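Local coordinates for protein endo-beta-mannanase (Rhizomucor miehei, PDB 4QP0) that probably catalyses random hydrolysis of internal beta-1,4-mannosidic linkages in mannans, galactomannans and glucomannans, as a secreted TIM-barrel enzyme of glycoside hydrolase family 5, at residues E175-G180 and G218-F223; F255-E260 and S269-W274; D277-Q282 and E314-A319; P288-E293 and L318-F323; E292-S297 and P307-T312. All blocks are in the same frame, centred on the assembly; numbering follows the deposited sequence.

Contact 1 of 5, residues E175-G180 and G218-F223; sequences EPRCVG and GDEGFF
At the C-terminal mouth of the TIM barrel, the loops that follow strands 167-171 and 214-216 are clipped together by a salt bridge between R177 and E220. The guanidinium grips the carboxylate side-on with two nitrogens: NH2 of R177 lies 2.9 Å from OE2 of E220, and NE of R177 lies 3.2 Å from OE1 of E220. Both oxygens are met on the syn side and sit close to the guanidinium plane, although the two flat groups are turned 32° against each other. R177 reaches E220 with its chain extended from CG to NE, whereas E220 bends at chi2. The F222 ring presents its edge to one guanidinium face, CE2 of F222 lying 3.6 Å from NE of R177, with the planes 69° apart. The backbone N of E175 also bonds to O of G218 at 3.1 Å. These loops follow the fourth and fifth barrel strands, and in family 5 the acid/base glutamate follows the fourth, a position consistent with E175. The carboxylates of E175 and E220 stack at 22°, with OE1 of E175 3.7 Å from OE2 of E220. W111 NE1 and H256 ND1 hold the two oxygens of E175. P176 crosses D219 at about a right angle, with CD of P176 3.9 Å from CA of D219.

Contact 2 of 5, residues F255-E260 and S269-W274; sequences FHLYPE and SWSVQW
L257 and W274 form the apolar centre of this strand-helix pair, the first half of the beta-alpha-beta unit made by strand 253-257, helix 270-284 and strand 289-294. The short strand and helix segments run nearly antiparallel, their axes 10.1 Å apart. With CG of L257 anti to the backbone N (chi1 179°), its CD1 branch reaches the helix, 3.5 Å from CD1 of W274, and also meets the rim of the W270 ring at CZ3. On the barrel-bottom side of L257, the F255 ring turns its edge toward the five-membered ring of W274 in an offset edge-to-face stack, planes at 75° and centroids 5.3 Å apart. Toward the barrel mouth, CB of P259 lies 3.5 Å from OG of S271. The polar edge is the indole N-H: NE1 of W274 donates almost straight (163°) to the strand carbonyl, O of H256, at 2.9 Å and close to the indole plane.

Contact 3 of 5, residues D277-Q282 and E314-A319; sequences DHAAAQ and EDEDLA
A279, on helix 270-284, and L318, just beyond helix 299-315, bring the two backbones together, their CA atoms 5.2 Å apart. The second helix ends in a Schellman motif: D317 takes positive phi (65°) and turns the chain away from the helix toward barrel strand 320-323. The contact thus joins the side of one outer helix of the TIM barrel to the C-terminal cap of the next. D317 is held in turn by its own partners, OD1 in a salt bridge with K359 NZ and OD2 bonded to Y20 OH. At the turn, the small CB of A279 packs against CB of E316 at 3.4 Å, while CD1 of L318 lies 3.7 Å from CA of A279. Q282 carries the polar part. Its chain is fully stretched (chi1 178°, chi2 -175°), which carries the amide across to the turn, where it bonds on both sides of L318. NE2 of Q282 donates to O of D317 at 2.8 Å, a bond that lies in the amide plane but is tilted from the plane of the accepting carbonyl. OE1 of Q282 takes the N-H of V289, at the start of the neighbouring strand, and that of A319, so three bonds fix the rotation of the buried amide. N of A319 meets this OE1 of Q282 at 2.9 Å, in the carbonyl plane and on a lone pair.

Contact 4 of 5, residues P288-E293 and L318-F323; sequences PVIMEE and LAADAF
M291 pairs with D321 in the parallel ladder between strands 289-294 and 320-323, the last two strands of the (beta/alpha)8 barrel and the ends of a beta-alpha-beta unit. N of M291 donates to O of A320 at 3.1 Å, and O of M291 accepts from N of A322 at 2.7 Å. M291 is also the centre of an inverse gamma turn, and the pairing is interrupted at E292, whose O stands 2.9 Å from O of A322 without bonding; it resumes between Y294 and W324. On one face of the sheet, CG1 of I290, anti to the backbone N (chi1 -174°), lies 3.9 Å from CB of A320, and both residues touch F21. On the other, CD2 of L318 lies 4.1 Å from CB of M291, where both residues also touch V313 of helix 299-315. E293, at the C-terminal end of the seventh strand, is placed consistently with the family 5 nucleophile, its carboxylate positioned by R53 and Y258. H352 NE2 holds OD2 of D321.

Contact 5 of 5, residues E292-S297 and P307-T312; sequences EEYGLS and PVWQGT
Y294 at the end of strand 289-294 and L296 in the loop that follows meet the indole of W309, and this is the close-packed part of the contact. The backbones themselves stay well apart, the nearest CA atoms (Y294 and W309) being 9.5 Å from each other, so long side chains do the bridging. CD1 of Y294 lies at the edge of the indole, in its plane and 3.6 Å from CE3 of W309. L296 and W309 approach each other from opposite directions, with CG of L296 3.6 Å from CH2 of W309 and both methyls also near CH2. Farther along the tyrosine, the phenol is tied to the helix: NE2 of Q310 donates to OH of Y294 at 2.9 Å and 162°. The amide stands nearly perpendicular to the ring, planes 84° apart, yet the hydroxyl sits close to the amide plane. With CG between the backbone N and the carbonyl carbon (chi1 63°), the ring of Y294 extends toward the helix and its OH meets Q310. T348 O and D321 OD1 give Q310 NE2 and Y294 OH second partners. Looser are the exposed P307 and V308, although V308 and T312 touch V272 of helix 270-284. Between the sheet and the outer helices, W309 also packs on L257 of strand 253-257 and on S271 and I275 of helix 270-284, while Q310 touches E22 of strand 17-25.

Contacts 2 to 5 follow the last three strands of the barrel and their outer helices. Contacts 2 and 5 lie closest, centres about 8 Å apart, with L257 packed on W309; contacts 3 and 4, about 9 Å apart, share L318 and A319, and contacts 4 and 5 share E292 and E293. Contact 1 lies across the barrel mouth from contact 4, about 16 Å between centres. It is joined directly to contact 2: E175 OE2 and H256 ND1 are 2.8 Å apart, and E220 O and H256 N, a probable hydrogen bond, 2.7 Å. The probable catalytic pair at the C-terminal ends of the fourth and seventh strands links contacts 1 and 4, with E175 OE2 and E293 OE1 3.7 Å apart.

Contact 1 of 5, residues E175-G180 and G218-F223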
# COMPACT_ATOMS: atom_id res chain seq x y z
N GLU A 175 -5.97 -2.62 -1.74
CA GLU A 175 -7.25 -2.30 -2.38
C GLU A 175 -8.44 -3.21 -2.07
O GLU A 175 -9.13 -3.64 -2.99
CB GLU A 175 -7.05 -2.19 -3.91
CG GLU A 175 -5.97 -1.20 -4.33
CD GLU A 175 -5.86 -1.04 -5.83
OE1 GLU A 175 -6.20 -1.99 -6.57
OE2 GLU A 175 -5.43 0.04 -6.27
N PRO A 176 -8.72 -3.48 -0.78
CA PRO A 176 -9.85 -4.37 -0.46
C PRO A 176 -11.18 -3.85 -1.01
O PRO A 176 -11.50 -2.68 -0.85
CB PRO A 176 -9.89 -4.35 1.08
CG PRO A 176 -8.53 -3.94 1.49
CD PRO A 176 -8.07 -2.98 0.44
N ARG A 177 -11.91 -4.73 -1.71
CA ARG A 177 -13.31 -4.49 -2.07
C ARG A 177 -14.12 -5.69 -1.59
O ARG A 177 -13.55 -6.62 -1.01
CB ARG A 177 -13.50 -4.31 -3.59
CG ARG A 177 -12.71 -3.18 -4.22
CD ARG A 177 -13.16 -2.94 -5.65
NE ARG A 177 -12.29 -1.99 -6.32
CZ ARG A 177 -12.50 -1.47 -7.53
NH1 ARG A 177 -13.58 -1.81 -8.22
NH2 ARG A 177 -11.63 -0.62 -8.04
N CYS A 178 -15.43 -5.69 -1.81
CA CYS A 178 -16.21 -6.90 -1.57
C CYS A 178 -15.96 -7.90 -2.70
O CYS A 178 -15.97 -9.12 -2.48
CB CYS A 178 -17.70 -6.60 -1.43
SG CYS A 178 -18.20 -6.02 0.21
N VAL A 179 -15.70 -7.38 -3.90
CA VAL A 179 -15.46 -8.19 -5.11
C VAL A 179 -13.96 -8.22 -5.46
O VAL A 179 -13.27 -7.20 -5.38
CB VAL A 179 -16.26 -7.65 -6.31
CG1 VAL A 179 -16.17 -8.60 -7.50
CG2 VAL A 179 -17.72 -7.42 -5.94
N GLY A 180 -13.48 -9.40 -5.86
CA GLY A 180 -12.07 -9.61 -6.21
C GLY A 180 -11.79 -9.62 -7.70
O GLY A 180 -12.42 -8.88 -8.46
N GLY A 218 -4.48 0.51 3.15
CA GLY A 218 -3.91 0.39 1.81
C GLY A 218 -4.99 0.34 0.74
O GLY A 218 -4.76 -0.18 -0.36
N ASP A 219 -6.18 0.86 1.06
CA ASP A 219 -7.33 0.85 0.15
C ASP A 219 -7.26 1.97 -0.87
O ASP A 219 -6.39 2.84 -0.78
CB ASP A 219 -8.66 0.91 0.92
CG ASP A 219 -8.87 2.25 1.66
OD1 ASP A 219 -8.03 2.63 2.51
OD2 ASP A 219 -9.92 2.90 1.41
N GLU A 220 -8.18 1.94 -1.83
CA GLU A 220 -8.26 2.95 -2.88
C GLU A 220 -8.85 4.27 -2.38
O GLU A 220 -8.73 5.31 -3.05
CB GLU A 220 -9.05 2.43 -4.08
CG GLU A 220 -8.29 1.40 -4.90
CD GLU A 220 -9.19 0.37 -5.54
OE1 GLU A 220 -9.93 -0.35 -4.81
OE2 GLU A 220 -9.15 0.26 -6.79
N GLY A 221 -9.50 4.21 -1.21
CA GLY A 221 -10.04 5.40 -0.56
C GLY A 221 -11.50 5.64 -0.87
O GLY A 221 -11.99 6.76 -0.76
N PHE A 222 -12.20 4.58 -1.23
CA PHE A 222 -13.62 4.66 -1.58
C PHE A 222 -14.48 5.03 -0.38
O PHE A 222 -14.34 4.43 0.69
CB PHE A 222 -14.11 3.36 -2.25
CG PHE A 222 -13.41 3.05 -3.56
CD1 PHE A 222 -12.77 4.06 -4.31
CD2 PHE A 222 -13.39 1.75 -4.06
CE1 PHE A 222 -12.13 3.77 -5.50
CE2 PHE A 222 -12.76 1.46 -5.27
CZ PHE A 222 -12.13 2.47 -5.99
N PHE A 223 -15.35 6.03 -0.56
CA PHE A 223 -16.25 6.53 0.48
C PHE A 223 -17.55 5.74 0.54
O PHE A 223 -17.89 5.02 -0.39
CB PHE A 223 -16.62 7.99 0.23
CG PHE A 223 -15.47 8.93 0.39
CD1 PHE A 223 -15.01 9.27 1.66
CD2 PHE A 223 -14.87 9.50 -0.72
CE1 PHE A 223 -13.95 10.15 1.81
CE2 PHE A 223 -13.82 10.39 -0.58
CZ PHE A 223 -13.36 10.71 0.69

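Contact 2 of 5, residues F255-E260 and S269-W274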
# COMPACT_ATOMS: atom_id res chain seq x y z
N PHE A 255 -5.54 6.47 -0.02
CA PHE A 255 -6.34 6.45 -1.23
C PHE A 255 -5.50 6.40 -2.52
O PHE A 255 -4.33 6.80 -2.56
CB PHE A 255 -7.37 7.59 -1.24
CG PHE A 255 -6.81 8.95 -1.59
CD1 PHE A 255 -7.02 9.50 -2.85
CD2 PHE A 255 -6.10 9.69 -0.65
CE1 PHE A 255 -6.53 10.75 -3.18
CE2 PHE A 255 -5.61 10.96 -0.97
CZ PHE A 255 -5.83 11.49 -2.23
N HIS A 256 -6.12 5.88 -3.57
CA HIS A 256 -5.47 5.68 -4.85
C HIS A 256 -6.16 6.52 -5.87
O HIS A 256 -7.30 6.94 -5.66
CB HIS A 256 -5.54 4.21 -5.24
CG HIS A 256 -4.85 3.28 -4.27
ND1 HIS A 256 -4.41 2.06 -4.62
CD2 HIS A 256 -4.51 3.45 -2.93
CE1 HIS A 256 -3.83 1.47 -3.55
NE2 HIS A 256 -3.90 2.32 -2.52
N LEU A 257 -5.48 6.78 -6.98
CA LEU A 257 -6.06 7.55 -8.08
C LEU A 257 -5.79 6.89 -9.43
O LEU A 257 -4.65 6.83 -9.89
CB LEU A 257 -5.57 9.00 -8.06
CG LEU A 257 -6.06 9.96 -9.16
CD1 LEU A 257 -7.58 9.98 -9.25
CD2 LEU A 257 -5.51 11.36 -8.94
N TYR A 258 -6.86 6.37 -10.05
CA TYR A 258 -6.81 5.76 -11.38
C TYR A 258 -8.05 6.14 -12.20
O TYR A 258 -9.02 5.37 -12.27
CB TYR A 258 -6.67 4.23 -11.27
CG TYR A 258 -5.32 3.78 -10.75
CD1 TYR A 258 -4.20 3.78 -11.58
CD2 TYR A 258 -5.17 3.38 -9.42
CE1 TYR A 258 -2.96 3.38 -11.11
CE2 TYR A 258 -3.94 2.97 -8.95
CZ TYR A 258 -2.84 2.97 -9.79
OH TYR A 258 -1.60 2.57 -9.32
N PRO A 259 -8.02 7.34 -12.82
CA PRO A 259 -9.20 7.84 -13.55
C PRO A 259 -9.56 7.02 -14.79
O PRO A 259 -10.74 6.91 -15.11
CB PRO A 259 -8.80 9.27 -13.95
CG PRO A 259 -7.32 9.31 -13.87
CD PRO A 259 -6.92 8.33 -12.80
N GLU A 260 -8.56 6.44 -15.46
CA GLU A 260 -8.79 5.62 -16.66
C GLU A 260 -9.48 4.31 -16.32
O GLU A 260 -10.44 3.93 -16.97
CB GLU A 260 -7.48 5.36 -17.41
CG GLU A 260 -6.81 6.62 -17.93
CD GLU A 260 -5.44 6.34 -18.51
OE1 GLU A 260 -4.49 6.09 -17.73
OE2 GLU A 260 -5.30 6.38 -19.76
N SER A 269 -12.33 17.45 -14.23
CA SER A 269 -12.10 17.92 -12.86
C SER A 269 -12.28 16.86 -11.75
O SER A 269 -12.04 17.14 -10.58
CB SER A 269 -12.99 19.13 -12.56
OG SER A 269 -14.33 18.87 -12.93
N TRP A 270 -12.69 15.64 -12.13
CA TRP A 270 -13.01 14.60 -11.14
C TRP A 270 -11.83 14.22 -10.28
O TRP A 270 -11.99 14.00 -9.08
CB TRP A 270 -13.57 13.36 -11.83
CG TRP A 270 -14.14 12.32 -10.89
CD1 TRP A 270 -15.48 12.17 -10.50
CD2 TRP A 270 -13.42 11.25 -10.19
NE1 TRP A 270 -15.62 11.11 -9.63
CE2 TRP A 270 -14.42 10.51 -9.40
CE3 TRP A 270 -12.09 10.84 -10.13
CZ2 TRP A 270 -14.09 9.42 -8.61
CZ3 TRP A 270 -11.76 9.74 -9.33
CH2 TRP A 270 -12.74 9.05 -8.58
N SER A 271 -10.65 14.17 -10.89
CA SER A 271 -9.44 13.72 -10.22
C SER A 271 -8.93 14.74 -9.22
O SER A 271 -8.56 14.38 -8.10
CB SER A 271 -8.35 13.38 -11.24
OG SER A 271 -8.66 12.18 -11.93
N VAL A 272 -8.90 16.01 -9.61
CA VAL A 272 -8.55 17.08 -8.70
C VAL A 272 -9.55 17.10 -7.55
O VAL A 272 -9.16 17.17 -6.39
CB VAL A 272 -8.54 18.45 -9.39
CG1 VAL A 272 -8.41 19.56 -8.36
CG2 VAL A 272 -7.42 18.54 -10.41
N GLN A 273 -10.83 17.04 -7.87
CA GLN A 273 -11.87 16.97 -6.83
C GLN A 273 -11.67 15.77 -5.89
O GLN A 273 -11.95 15.87 -4.70
CB GLN A 273 -13.27 16.95 -7.45
CG GLN A 273 -14.40 17.00 -6.43
CD GLN A 273 -14.67 18.40 -5.94
OE1 GLN A 273 -15.24 19.22 -6.66
NE2 GLN A 273 -14.27 18.69 -4.70
N TRP A 274 -11.17 14.67 -6.43
CA TRP A 274 -10.93 13.44 -5.67
C TRP A 274 -9.86 13.62 -4.61
O TRP A 274 -10.02 13.15 -3.47
CB TRP A 274 -10.53 12.33 -6.64
CG TRP A 274 -10.28 10.96 -6.05
CD1 TRP A 274 -9.08 10.26 -6.05
CD2 TRP A 274 -11.25 10.06 -5.42
NE1 TRP A 274 -9.24 9.02 -5.46
CE2 TRP A 274 -10.50 8.84 -5.06
CE3 TRP A 274 -12.60 10.13 -5.11
CZ2 TRP A 274 -11.11 7.76 -4.42
CZ3 TRP A 274 -13.20 9.03 -4.47
CH2 TRP A 274 -12.47 7.88 -4.14

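Contact 3 of 5, residues D277-Q282 and E314-A319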
# COMPACT_ATOMS: atom_id res chain seq x y z
N ASP A 277 -11.07 16.15 -1.93
CA ASP A 277 -12.00 15.42 -1.05
C ASP A 277 -11.30 14.59 0.03
O ASP A 277 -11.76 14.53 1.16
CB ASP A 277 -12.97 14.55 -1.85
CG ASP A 277 -14.03 15.37 -2.59
OD1 ASP A 277 -14.20 16.57 -2.27
OD2 ASP A 277 -14.68 14.81 -3.51
N HIS A 278 -10.18 13.96 -0.33
CA HIS A 278 -9.39 13.23 0.66
C HIS A 278 -8.54 14.12 1.54
O HIS A 278 -8.36 13.81 2.72
CB HIS A 278 -8.57 12.13 0.00
CG HIS A 278 -9.41 11.05 -0.63
ND1 HIS A 278 -9.71 9.91 0.01
CD2 HIS A 278 -10.02 10.98 -1.87
CE1 HIS A 278 -10.48 9.14 -0.78
NE2 HIS A 278 -10.67 9.80 -1.93
N ALA A 279 -8.03 15.23 1.00
CA ALA A 279 -7.33 16.24 1.80
C ALA A 279 -8.26 16.87 2.83
O ALA A 279 -7.82 17.27 3.90
CB ALA A 279 -6.71 17.31 0.91
N ALA A 280 -9.54 16.97 2.49
CA ALA A 280 -10.55 17.47 3.41
C ALA A 280 -10.82 16.46 4.52
O ALA A 280 -11.01 16.85 5.67
CB ALA A 280 -11.84 17.79 2.66
N ALA A 281 -10.82 15.18 4.18
CA ALA A 281 -11.07 14.13 5.18
C ALA A 281 -9.90 14.06 6.16
O ALA A 281 -10.10 13.74 7.33
CB ALA A 281 -11.31 12.79 4.51
N GLN A 282 -8.70 14.39 5.67
CA GLN A 282 -7.50 14.55 6.50
C GLN A 282 -7.66 15.72 7.46
O GLN A 282 -7.26 15.63 8.63
CB GLN A 282 -6.26 14.79 5.63
CG GLN A 282 -4.97 15.02 6.41
CD GLN A 282 -3.80 15.38 5.51
OE1 GLN A 282 -3.21 14.52 4.83
NE2 GLN A 282 -3.44 16.66 5.51
N GLU A 314 -0.06 19.78 -2.82
CA GLU A 314 0.64 20.88 -2.17
C GLU A 314 -0.33 21.85 -1.49
O GLU A 314 -0.28 22.02 -0.28
CB GLU A 314 1.53 21.63 -3.18
CG GLU A 314 2.91 21.00 -3.35
CD GLU A 314 3.49 21.13 -4.75
OE1 GLU A 314 3.29 22.18 -5.40
OE2 GLU A 314 4.15 20.17 -5.19
N ASP A 315 -1.23 22.45 -2.27
CA ASP A 315 -2.17 23.46 -1.78
C ASP A 315 -3.17 22.94 -0.74
O ASP A 315 -3.54 23.67 0.18
CB ASP A 315 -2.93 24.08 -2.95
CG ASP A 315 -2.02 24.79 -3.94
OD1 ASP A 315 -0.87 25.09 -3.59
OD2 ASP A 315 -2.47 25.05 -5.08
N GLU A 316 -3.61 21.70 -0.91
CA GLU A 316 -4.57 21.10 0.01
C GLU A 316 -3.88 20.63 1.29
O GLU A 316 -4.55 20.25 2.25
CB GLU A 316 -5.32 19.94 -0.65
CG GLU A 316 -6.36 20.34 -1.71
CD GLU A 316 -7.46 21.27 -1.20
OE1 GLU A 316 -7.89 21.15 -0.04
OE2 GLU A 316 -7.90 22.14 -1.98
N ASP A 317 -2.54 20.66 1.29
CA ASP A 317 -1.71 20.28 2.44
C ASP A 317 -1.87 18.79 2.79
O ASP A 317 -1.85 18.39 3.97
CB ASP A 317 -2.03 21.18 3.64
CG ASP A 317 -0.79 21.58 4.42
OD1 ASP A 317 0.04 22.33 3.87
OD2 ASP A 317 -0.66 21.16 5.59
N LEU A 318 -2.02 17.97 1.75
CA LEU A 318 -2.12 16.53 1.91
C LEU A 318 -0.77 16.05 2.42
O LEU A 318 0.28 16.53 1.96
CB LEU A 318 -2.49 15.85 0.59
CG LEU A 318 -2.91 14.37 0.67
CD1 LEU A 318 -4.31 14.21 1.25
CD2 LEU A 318 -2.83 13.71 -0.69
N ALA A 319 -0.81 15.11 3.37
CA ALA A 319 0.40 14.65 4.07
C ALA A 319 1.47 14.13 3.13
O ALA A 319 2.65 14.50 3.25
CB ALA A 319 0.05 13.60 5.12

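Contact 4 of 5, residues P288-E293 and L318-F323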
# COMPACT_ATOMS: atom_id res chain seq x y z
N PRO A 288 -3.32 11.94 9.16
CA PRO A 288 -2.73 12.10 7.84
C PRO A 288 -3.38 11.15 6.85
O PRO A 288 -3.83 10.05 7.22
CB PRO A 288 -1.27 11.70 8.05
CG PRO A 288 -1.06 11.74 9.52
CD PRO A 288 -2.37 11.32 10.09
N VAL A 289 -3.46 11.61 5.60
CA VAL A 289 -3.93 10.80 4.50
C VAL A 289 -2.84 10.84 3.43
O VAL A 289 -2.11 11.82 3.30
CB VAL A 289 -5.30 11.30 3.96
CG1 VAL A 289 -5.75 10.46 2.78
CG2 VAL A 289 -6.35 11.22 5.06
N ILE A 290 -2.71 9.73 2.70
CA ILE A 290 -1.70 9.60 1.67
C ILE A 290 -2.33 9.05 0.39
O ILE A 290 -3.03 8.02 0.41
CB ILE A 290 -0.51 8.72 2.15
CG1 ILE A 290 0.62 8.70 1.11
CG2 ILE A 290 -0.96 7.32 2.54
CD1 ILE A 290 1.77 7.77 1.46
N MET A 291 -2.12 9.76 -0.71
CA MET A 291 -2.47 9.26 -2.03
C MET A 291 -1.33 8.35 -2.41
O MET A 291 -0.35 8.76 -3.04
CB MET A 291 -2.62 10.40 -3.04
CG MET A 291 -2.98 9.93 -4.44
SD MET A 291 -3.64 11.26 -5.45
CE MET A 291 -2.18 12.28 -5.75
N GLU A 292 -1.44 7.09 -1.99
CA GLU A 292 -0.28 6.21 -2.02
C GLU A 292 -0.12 5.51 -3.36
O GLU A 292 0.92 4.90 -3.60
CB GLU A 292 -0.37 5.20 -0.89
CG GLU A 292 -1.63 4.35 -0.94
CD GLU A 292 -1.50 3.13 -0.06
OE1 GLU A 292 -0.47 3.05 0.64
OE2 GLU A 292 -2.40 2.27 -0.07
N GLU A 293 -1.16 5.57 -4.19
CA GLU A 293 -1.07 5.14 -5.58
C GLU A 293 -1.73 6.18 -6.46
O GLU A 293 -2.85 6.61 -6.20
CB GLU A 293 -1.77 3.80 -5.81
CG GLU A 293 -0.89 2.58 -5.64
CD GLU A 293 -1.57 1.28 -6.08
OE1 GLU A 293 -2.07 1.21 -7.23
OE2 GLU A 293 -1.59 0.32 -5.28
N LEU A 318 -2.02 17.97 1.75
CA LEU A 318 -2.12 16.53 1.91
C LEU A 318 -0.77 16.05 2.42
O LEU A 318 0.28 16.53 1.96
CB LEU A 318 -2.49 15.85 0.59
CG LEU A 318 -2.91 14.37 0.67
CD1 LEU A 318 -4.31 14.21 1.25
CD2 LEU A 318 -2.83 13.71 -0.69
N ALA A 319 -0.81 15.11 3.37
CA ALA A 319 0.40 14.65 4.07
C ALA A 319 1.47 14.13 3.13
O ALA A 319 2.65 14.50 3.25
CB ALA A 319 0.05 13.60 5.12
N ALA A 320 1.07 13.29 2.17
CA ALA A 320 2.02 12.71 1.23
C ALA A 320 1.32 12.03 0.06
O ALA A 320 0.10 11.81 0.08
CB ALA A 320 2.92 11.72 1.94
N ASP A 321 2.11 11.69 -0.95
CA ASP A 321 1.61 10.95 -2.10
C ASP A 321 2.70 10.06 -2.66
O ASP A 321 3.88 10.37 -2.54
CB ASP A 321 1.15 11.92 -3.18
CG ASP A 321 2.25 12.88 -3.60
OD1 ASP A 321 2.98 12.57 -4.57
OD2 ASP A 321 2.40 13.92 -2.93
N ALA A 322 2.30 8.95 -3.28
CA ALA A 322 3.25 8.02 -3.88
C ALA A 322 2.74 7.57 -5.24
O ALA A 322 1.63 7.04 -5.35
CB ALA A 322 3.48 6.82 -2.97
N PHE A 323 3.55 7.81 -6.27
CA PHE A 323 3.15 7.50 -7.63
C PHE A 323 3.41 6.05 -7.96
O PHE A 323 4.28 5.40 -7.37
CB PHE A 323 3.85 8.40 -8.66
CG PHE A 323 5.28 8.04 -8.91
CD1 PHE A 323 5.62 7.09 -9.87
CD2 PHE A 323 6.30 8.67 -8.22
CE1 PHE A 323 6.95 6.77 -10.11
CE2 PHE A 323 7.63 8.37 -8.46
CZ PHE A 323 7.95 7.42 -9.41

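Contact 5 of 5, residues E292-S297 and P307-T312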
# COMPACT_ATOMS: atom_id res chain seq x y z
N GLU A 292 -1.44 7.09 -1.99
CA GLU A 292 -0.28 6.21 -2.02
C GLU A 292 -0.12 5.51 -3.36
O GLU A 292 0.92 4.90 -3.60
CB GLU A 292 -0.37 5.20 -0.89
CG GLU A 292 -1.63 4.35 -0.94
CD GLU A 292 -1.50 3.13 -0.06
OE1 GLU A 292 -0.47 3.05 0.64
OE2 GLU A 292 -2.40 2.27 -0.07
N GLU A 293 -1.16 5.57 -4.19
CA GLU A 293 -1.07 5.14 -5.58
C GLU A 293 -1.73 6.18 -6.46
O GLU A 293 -2.85 6.61 -6.20
CB GLU A 293 -1.77 3.80 -5.81
CG GLU A 293 -0.89 2.58 -5.64
CD GLU A 293 -1.57 1.28 -6.08
OE1 GLU A 293 -2.07 1.21 -7.23
OE2 GLU A 293 -1.59 0.32 -5.28
N TYR A 294 -1.01 6.60 -7.49
CA TYR A 294 -1.64 7.30 -8.61
C TYR A 294 -0.90 7.02 -9.89
O TYR A 294 0.31 6.74 -9.87
CB TYR A 294 -1.82 8.80 -8.35
CG TYR A 294 -0.58 9.61 -8.17
CD1 TYR A 294 -0.02 10.31 -9.24
CD2 TYR A 294 0.02 9.72 -6.92
CE1 TYR A 294 1.12 11.08 -9.07
CE2 TYR A 294 1.16 10.48 -6.74
CZ TYR A 294 1.71 11.16 -7.82
OH TYR A 294 2.84 11.92 -7.64
N GLY A 295 -1.63 7.04 -11.00
CA GLY A 295 -1.02 6.73 -12.28
C GLY A 295 -1.83 7.12 -13.48
O GLY A 295 -3.06 7.20 -13.42
N LEU A 296 -1.12 7.39 -14.57
CA LEU A 296 -1.72 7.56 -15.88
C LEU A 296 -0.94 6.72 -16.90
O LEU A 296 0.28 6.59 -16.79
CB LEU A 296 -1.75 9.05 -16.27
CG LEU A 296 -2.74 9.89 -15.45
CD1 LEU A 296 -2.56 11.37 -15.73
CD2 LEU A 296 -4.18 9.45 -15.68
N SER A 297 -1.67 6.16 -17.86
CA SER A 297 -1.15 5.16 -18.81
C SER A 297 -0.09 5.65 -19.78
O SER A 297 0.63 4.83 -20.37
CB SER A 297 -2.30 4.55 -19.63
OG SER A 297 -3.28 3.96 -18.80
N PRO A 307 1.52 17.38 -12.83
CA PRO A 307 1.75 18.69 -12.22
C PRO A 307 0.49 19.29 -11.60
O PRO A 307 0.55 19.95 -10.56
CB PRO A 307 2.24 19.56 -13.38
CG PRO A 307 2.86 18.59 -14.32
CD PRO A 307 2.02 17.34 -14.22
N VAL A 308 -0.65 19.04 -12.24
CA VAL A 308 -1.94 19.51 -11.74
C VAL A 308 -2.26 18.82 -10.42
O VAL A 308 -2.56 19.50 -9.43
CB VAL A 308 -3.08 19.29 -12.77
CG1 VAL A 308 -4.39 19.87 -12.27
CG2 VAL A 308 -2.71 19.91 -14.12
N TRP A 309 -2.18 17.49 -10.41
CA TRP A 309 -2.51 16.69 -9.23
C TRP A 309 -1.59 16.97 -8.09
O TRP A 309 -2.01 17.00 -6.93
CB TRP A 309 -2.42 15.19 -9.53
CG TRP A 309 -3.40 14.65 -10.55
CD1 TRP A 309 -4.45 15.31 -11.19
CD2 TRP A 309 -3.48 13.27 -11.03
NE1 TRP A 309 -5.13 14.46 -12.02
CE2 TRP A 309 -4.60 13.22 -11.98
CE3 TRP A 309 -2.75 12.10 -10.79
CZ2 TRP A 309 -4.95 12.05 -12.64
CZ3 TRP A 309 -3.11 10.94 -11.46
CH2 TRP A 309 -4.19 10.91 -12.35
N GLN A 310 -0.31 17.15 -8.41
CA GLN A 310 0.71 17.37 -7.41
C GLN A 310 0.57 18.77 -6.77
O GLN A 310 0.65 18.90 -5.55
CB GLN A 310 2.11 17.12 -8.01
CG GLN A 310 2.39 15.63 -8.22
CD GLN A 310 3.63 15.33 -9.05
OE1 GLN A 310 4.29 16.24 -9.57
NE2 GLN A 310 3.95 14.05 -9.19
N GLY A 311 0.31 19.78 -7.61
CA GLY A 311 -0.05 21.12 -7.15
C GLY A 311 -1.27 21.16 -6.25
O GLY A 311 -1.34 21.97 -5.33
N THR A 312 -2.24 20.29 -6.52
CA THR A 312 -3.40 20.11 -5.63
C THR A 312 -2.97 19.57 -4.26
O THR A 312 -3.40 20.10 -3.23
CB THR A 312 -4.47 19.18 -6.24
OG1 THR A 312 -4.84 19.69 -7.53
CG2 THR A 312 -5.71 19.09 -5.35